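Possible substrate binding protein of ABC transporter system (Rhodopseudomonas palustris, PDB 3N0X) probably binds a branched-chain amino acid or related small solute in the periplasm and delivers it to an ABC transporter for uptake. Local coordinates at residues 128-132 against 334-339; 150-154 against 207-211. One frame throughout, in Å; residues are numbered along the deposited sequence.

Contact 1 (128-132 against 334-339); sequences QDAIS and QALQSM
Gln128 reaches from its helix to segment 334-339 and sets its amide against the backbone of Ala335. With chi2 at 167° the chain runs nearly straight beyond CG, and its NE2 donates to Ala335 O at 3.1 Å in an almost linear bond that lies in the plane of the Gln128 amide. That carbonyl is gripped by three amides: Gln334 NE2 and Gln337 NE2, from its own segment, also donate to it, well out of the carbonyl plane and from its opposite faces. The second donor role of Gln128 NE2 goes to a water 2.9 Å away, which also accepts from Gln337 N and so ties the helix to the backbone two residues further on. The amides of Gln128 and Gln334 arrive from opposite directions with their planes 72° apart. Arg121 holds the oxygen of Gln334 and Lys323 that of Gln337, so the oxygens of both amides have partners of their own, which helps hold their rotation.

Further along, selenomethionine Met339 folds back on itself, bent at both chi2 and chi3, and packs against the helix at Ser132 and Asp129. Its CB lies 3.6 Å from Ser132 CB, while the terminal CE sits 3.5 Å from Ser132 OG and 3.3 Å from Asp129 OD1. Asp129 has its main partner in Arg124, a salt bridge made through OD2. This buried junction joins the start of helix 126-137 to the broken strand 335-345, consistent with a place between the two lobes of a periplasmic binding protein of the leucine-binding family.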
loop_
_atom_site.group_PDB
_atom_site.type_symbol
_atom_site.label_atom_id
_atom_site.label_comp_id
_atom_site.label_asym_id
_atom_site.label_seq_id
_atom_site.Cartn_x
_atom_site.Cartn_y
_atom_site.Cartn_z
ATOM N N GLN A 128 1.630 -6.172 4.892
ATOM C CA GLN A 128 1.698 -6.676 3.519
ATOM C C GLN A 128 2.993 -6.205 2.822
ATOM O O GLN A 128 3.660 -6.997 2.139
ATOM C CB GLN A 128 0.447 -6.317 2.726
ATOM C CG GLN A 128 -0.773 -7.239 3.109
ATOM C CD GLN A 128 -2.085 -6.692 2.554
ATOM O OE1 GLN A 128 -2.397 -5.512 2.747
ATOM N NE2 GLN A 128 -2.851 -7.537 1.902
ATOM N N ASP A 129 3.358 -4.931 3.010
ATOM C CA ASP A 129 4.621 -4.462 2.433
ATOM C C ASP A 129 5.821 -5.323 2.929
ATOM O O ASP A 129 6.582 -5.886 2.158
ATOM C CB ASP A 129 4.826 -2.980 2.721
ATOM C CG ASP A 129 4.056 -2.076 1.753
ATOM O OD1 ASP A 129 3.754 -2.523 0.626
ATOM O OD2 ASP A 129 3.847 -0.895 2.102
ATOM N N ALA A 130 5.938 -5.475 4.246
ATOM C CA ALA A 130 7.080 -6.142 4.809
ATOM C C ALA A 130 7.108 -7.620 4.462
ATOM O O ALA A 130 8.143 -8.162 4.100
ATOM C CB ALA A 130 7.087 -5.916 6.359
ATOM N N ILE A 131 5.950 -8.267 4.566
ATOM C CA ILE A 131 5.841 -9.664 4.270
ATOM C C ILE A 131 6.142 -9.977 2.796
ATOM O O ILE A 131 6.865 -10.936 2.480
ATOM C CB ILE A 131 4.435 -10.185 4.711
ATOM C CG1 ILE A 131 4.348 -10.171 6.227
ATOM C CG2 ILE A 131 4.168 -11.577 4.159
ATOM C CD1 ILE A 131 2.915 -10.296 6.797
ATOM N N SER A 132 5.561 -9.195 1.892
ATOM C CA SER A 132 5.841 -9.385 0.489
ATOM C C SER A 132 7.353 -9.303 0.211
ATOM O O SER A 132 7.871 -10.045 -0.617
ATOM C CB SER A 132 5.075 -8.368 -0.377
ATOM O OG SER A 132 5.497 -7.029 -0.155
ATOM N N GLN A 334 -9.603 -6.785 5.739
ATOM C CA GLN A 334 -8.441 -6.319 4.960
ATOM C C GLN A 334 -8.482 -6.961 3.580
ATOM O O GLN A 334 -8.707 -8.169 3.452
ATOM C CB GLN A 334 -7.150 -6.744 5.642
ATOM C CG GLN A 334 -5.888 -6.471 4.836
ATOM C CD GLN A 334 -5.634 -4.974 4.591
ATOM O OE1 GLN A 334 -5.657 -4.188 5.527
ATOM N NE2 GLN A 334 -5.423 -4.575 3.316
ATOM N N ALA A 335 -8.301 -6.149 2.544
ATOM C CA ALA A 335 -8.165 -6.689 1.196
ATOM C C ALA A 335 -6.843 -7.443 1.075
ATOM O O ALA A 335 -5.778 -6.840 1.063
ATOM C CB ALA A 335 -8.239 -5.580 0.129
ATOM N N LEU A 336 -6.950 -8.748 0.878
ATOM C CA LEU A 336 -5.821 -9.538 0.432
ATOM C C LEU A 336 -5.630 -9.256 -1.064
ATOM O O LEU A 336 -6.585 -9.033 -1.786
ATOM C CB LEU A 336 -6.068 -10.995 0.688
ATOM C CG LEU A 336 -6.306 -11.321 2.176
ATOM C CD1 LEU A 336 -6.415 -12.850 2.293
ATOM C CD2 LEU A 336 -5.220 -10.728 3.109
ATOM N N GLN A 337 -4.383 -9.245 -1.502
ATOM C CA GLN A 337 -4.050 -8.790 -2.840
ATOM C C GLN A 337 -2.663 -9.285 -3.205
ATOM O O GLN A 337 -1.838 -9.584 -2.347
ATOM C CB GLN A 337 -4.125 -7.255 -2.890
ATOM C CG GLN A 337 -3.210 -6.525 -1.860
ATOM C CD GLN A 337 -3.536 -5.077 -1.762
ATOM O OE1 GLN A 337 -3.018 -4.274 -2.550
ATOM N NE2 GLN A 337 -4.444 -4.722 -0.828
ATOM N N SER A 338 -2.433 -9.388 -4.507
ATOM C CA SER A 338 -1.101 -9.664 -5.007
ATOM C C SER A 338 -0.150 -8.581 -4.614
ATOM O O SER A 338 -0.564 -7.470 -4.388
ATOM C CB SER A 338 -1.122 -9.747 -6.553
ATOM O OG SER A 338 -1.851 -10.847 -7.027
HETATM N N MSE A 339 1.132 -8.923 -4.599
HETATM C CA MSE A 339 2.213 -7.946 -4.486
HETATM C C MSE A 339 3.288 -8.383 -5.510
HETATM O O MSE A 339 3.231 -9.500 -6.031
HETATM C CB MSE A 339 2.768 -7.928 -3.052
HETATM C CG MSE A 339 1.686 -7.631 -1.979
HETATM SE SE MSE A 339 1.070 -5.832 -1.885
HETATM C CE MSE A 339 2.658 -5.142 -1.081
HETATM O O HOH W 1 -2.217 -9.979 0.501
#

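Contact 2 (150-154 against 207-211); sequences DYAFG and VIWAG
Chi1 of 176° turns the ring of Phe153 away from its backbone N, and the matching 175° at Ile208 swings CG1 out to meet it; the two side chains thus meet between helix and loop. The ring corner CE2 does most of the touching, 3.7 Å from Ile208 CG1 and 3.8 Å from Ile208 CD1, with the neighbouring CZ a little farther from the same methyl at 4.0 Å. The aliphatic chain passes the ring obliquely. On its other flank CE2 meets Ala210 CB at 3.9 Å, so one ring atom bridges two side chains spaced two residues apart on the extended 207-211 segment.

Tyr151 adds the outer part of the patch. Its phenol reaches across to the loop, where OH comes within 3.3 Å of Ala210 CB, a polar atom against a methyl group. One face of the same ring is covered from its own segment: the backbone N of Phe153 lies 4.1 Å above the plane, over the centre. Tyr151 is the N-cap residue of helix 152-165, and its chi1 of 77° lays the ring over the start of the first turn.

Trp209, between the two contacting residues, points the opposite way and packs edge-to-face with Phe185. Backbone bonding of Ile208 to Leu147 continues the parallel pairing of strands 142-149 and 202-207. The contact thus lies where two neighbouring strands run out into loops at the C-terminal edge of a parallel sheet, in the Rossmann-like alpha/beta lobe characteristic of periplasmic binding proteins.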
loop_
_atom_site.group_PDB
_atom_site.type_symbol
_atom_site.label_atom_id
_atom_site.label_comp_id
_atom_site.label_asym_id
_atom_site.label_seq_id
_atom_site.Cartn_x
_atom_site.Cartn_y
_atom_site.Cartn_z
ATOM N N ASP A 150 14.448 3.161 14.740
ATOM C CA ASP A 150 14.068 2.710 16.074
ATOM C C ASP A 150 12.748 3.365 16.503
ATOM O O ASP A 150 12.712 4.237 17.386
ATOM C CB ASP A 150 15.211 3.046 17.041
ATOM C CG ASP A 150 15.107 2.341 18.357
ATOM O OD1 ASP A 150 14.141 1.539 18.505
ATOM O OD2 ASP A 150 15.997 2.535 19.219
ATOM N N TYR A 151 11.653 2.913 15.892
ATOM C CA TYR A 151 10.278 3.362 16.221
ATOM C C TYR A 151 9.311 2.330 15.731
ATOM O O TYR A 151 9.724 1.377 15.067
ATOM C CB TYR A 151 9.969 4.779 15.717
ATOM C CG TYR A 151 9.668 4.970 14.252
ATOM C CD1 TYR A 151 10.372 4.289 13.256
ATOM C CD2 TYR A 151 8.665 5.846 13.864
ATOM C CE1 TYR A 151 10.086 4.497 11.909
ATOM C CE2 TYR A 151 8.371 6.047 12.553
ATOM C CZ TYR A 151 9.094 5.399 11.574
ATOM O OH TYR A 151 8.766 5.601 10.251
ATOM N N ALA A 152 8.043 2.463 16.102
ATOM C CA ALA A 152 7.112 1.359 15.870
ATOM C C ALA A 152 7.029 0.908 14.412
ATOM O O ALA A 152 7.008 -0.301 14.143
ATOM C CB ALA A 152 5.709 1.694 16.407
ATOM N N PHE A 153 6.974 1.854 13.474
ATOM C CA PHE A 153 6.917 1.498 12.052
ATOM C C PHE A 153 8.056 0.565 11.661
ATOM O O PHE A 153 7.847 -0.483 10.992
ATOM C CB PHE A 153 6.947 2.739 11.161
ATOM C CG PHE A 153 6.989 2.419 9.657
ATOM C CD1 PHE A 153 5.849 1.996 9.023
ATOM C CD2 PHE A 153 8.155 2.566 8.924
ATOM C CE1 PHE A 153 5.858 1.674 7.653
ATOM C CE2 PHE A 153 8.192 2.261 7.536
ATOM C CZ PHE A 153 7.009 1.811 6.911
ATOM N N GLY A 154 9.257 0.931 12.065
ATOM C CA GLY A 154 10.446 0.142 11.742
ATOM C C GLY A 154 10.445 -1.204 12.451
ATOM O O GLY A 154 10.703 -2.263 11.845
ATOM N N VAL A 207 16.401 -2.967 3.854
ATOM C CA VAL A 207 16.138 -1.717 4.538
ATOM C C VAL A 207 14.633 -1.421 4.547
ATOM O O VAL A 207 13.918 -1.604 3.527
ATOM C CB VAL A 207 16.884 -0.586 3.850
ATOM C CG1 VAL A 207 16.671 0.763 4.593
ATOM C CG2 VAL A 207 18.399 -0.890 3.786
ATOM N N ILE A 208 14.153 -0.944 5.693
ATOM C CA ILE A 208 12.820 -0.395 5.795
ATOM C C ILE A 208 13.042 1.020 6.354
ATOM O O ILE A 208 13.709 1.197 7.379
ATOM C CB ILE A 208 11.827 -1.238 6.643
ATOM C CG1 ILE A 208 10.488 -0.500 6.775
ATOM C CG2 ILE A 208 12.414 -1.561 8.013
ATOM C CD1 ILE A 208 9.381 -1.310 7.446
ATOM N N TRP A 209 12.486 2.015 5.685
ATOM C CA TRP A 209 12.763 3.406 6.068
ATOM C C TRP A 209 11.592 4.295 5.627
ATOM O O TRP A 209 11.083 4.151 4.515
ATOM C CB TRP A 209 14.061 3.896 5.414
ATOM C CG TRP A 209 14.729 5.000 6.145
ATOM C CD1 TRP A 209 14.576 6.348 5.945
ATOM C CD2 TRP A 209 15.665 4.867 7.223
ATOM N NE1 TRP A 209 15.384 7.051 6.808
ATOM C CE2 TRP A 209 16.064 6.173 7.608
ATOM C CE3 TRP A 209 16.243 3.773 7.874
ATOM C CZ2 TRP A 209 16.963 6.397 8.629
ATOM C CZ3 TRP A 209 17.142 3.996 8.866
ATOM C CH2 TRP A 209 17.493 5.305 9.259
ATOM N N ALA A 210 11.224 5.243 6.473
ATOM C CA ALA A 210 10.201 6.246 6.130
ATOM C C ALA A 210 10.817 7.625 6.305
ATOM O O ALA A 210 11.551 7.873 7.235
ATOM C CB ALA A 210 8.954 6.077 7.031
ATOM N N GLY A 211 10.531 8.543 5.384
ATOM C CA GLY A 211 11.049 9.905 5.487
ATOM C C GLY A 211 12.422 10.026 4.863
ATOM O O GLY A 211 12.876 9.125 4.152
#

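In the fold
Contact 1 is buried near the middle of the chain, while contact 2 is a surface contact about 15 Å from the chain centre; their own centres are 18 Å apart and they do not touch. Along the sequence contact 2 is nested inside the loop that contact 1 closes. Chemistry follows place: side-chain amides, a backbone carbonyl and a water tie 128-132 to 334-339, whereas 150-154 meets 207-211 through aromatic and aliphatic groups. No element is common to both, yet they are linked, since Ala130 and Ile131 of the first helix pack on helix 152-165, whose start carries Phe153. One contact brings distant chain parts together, the other joins neighbouring strand ends within one lobe.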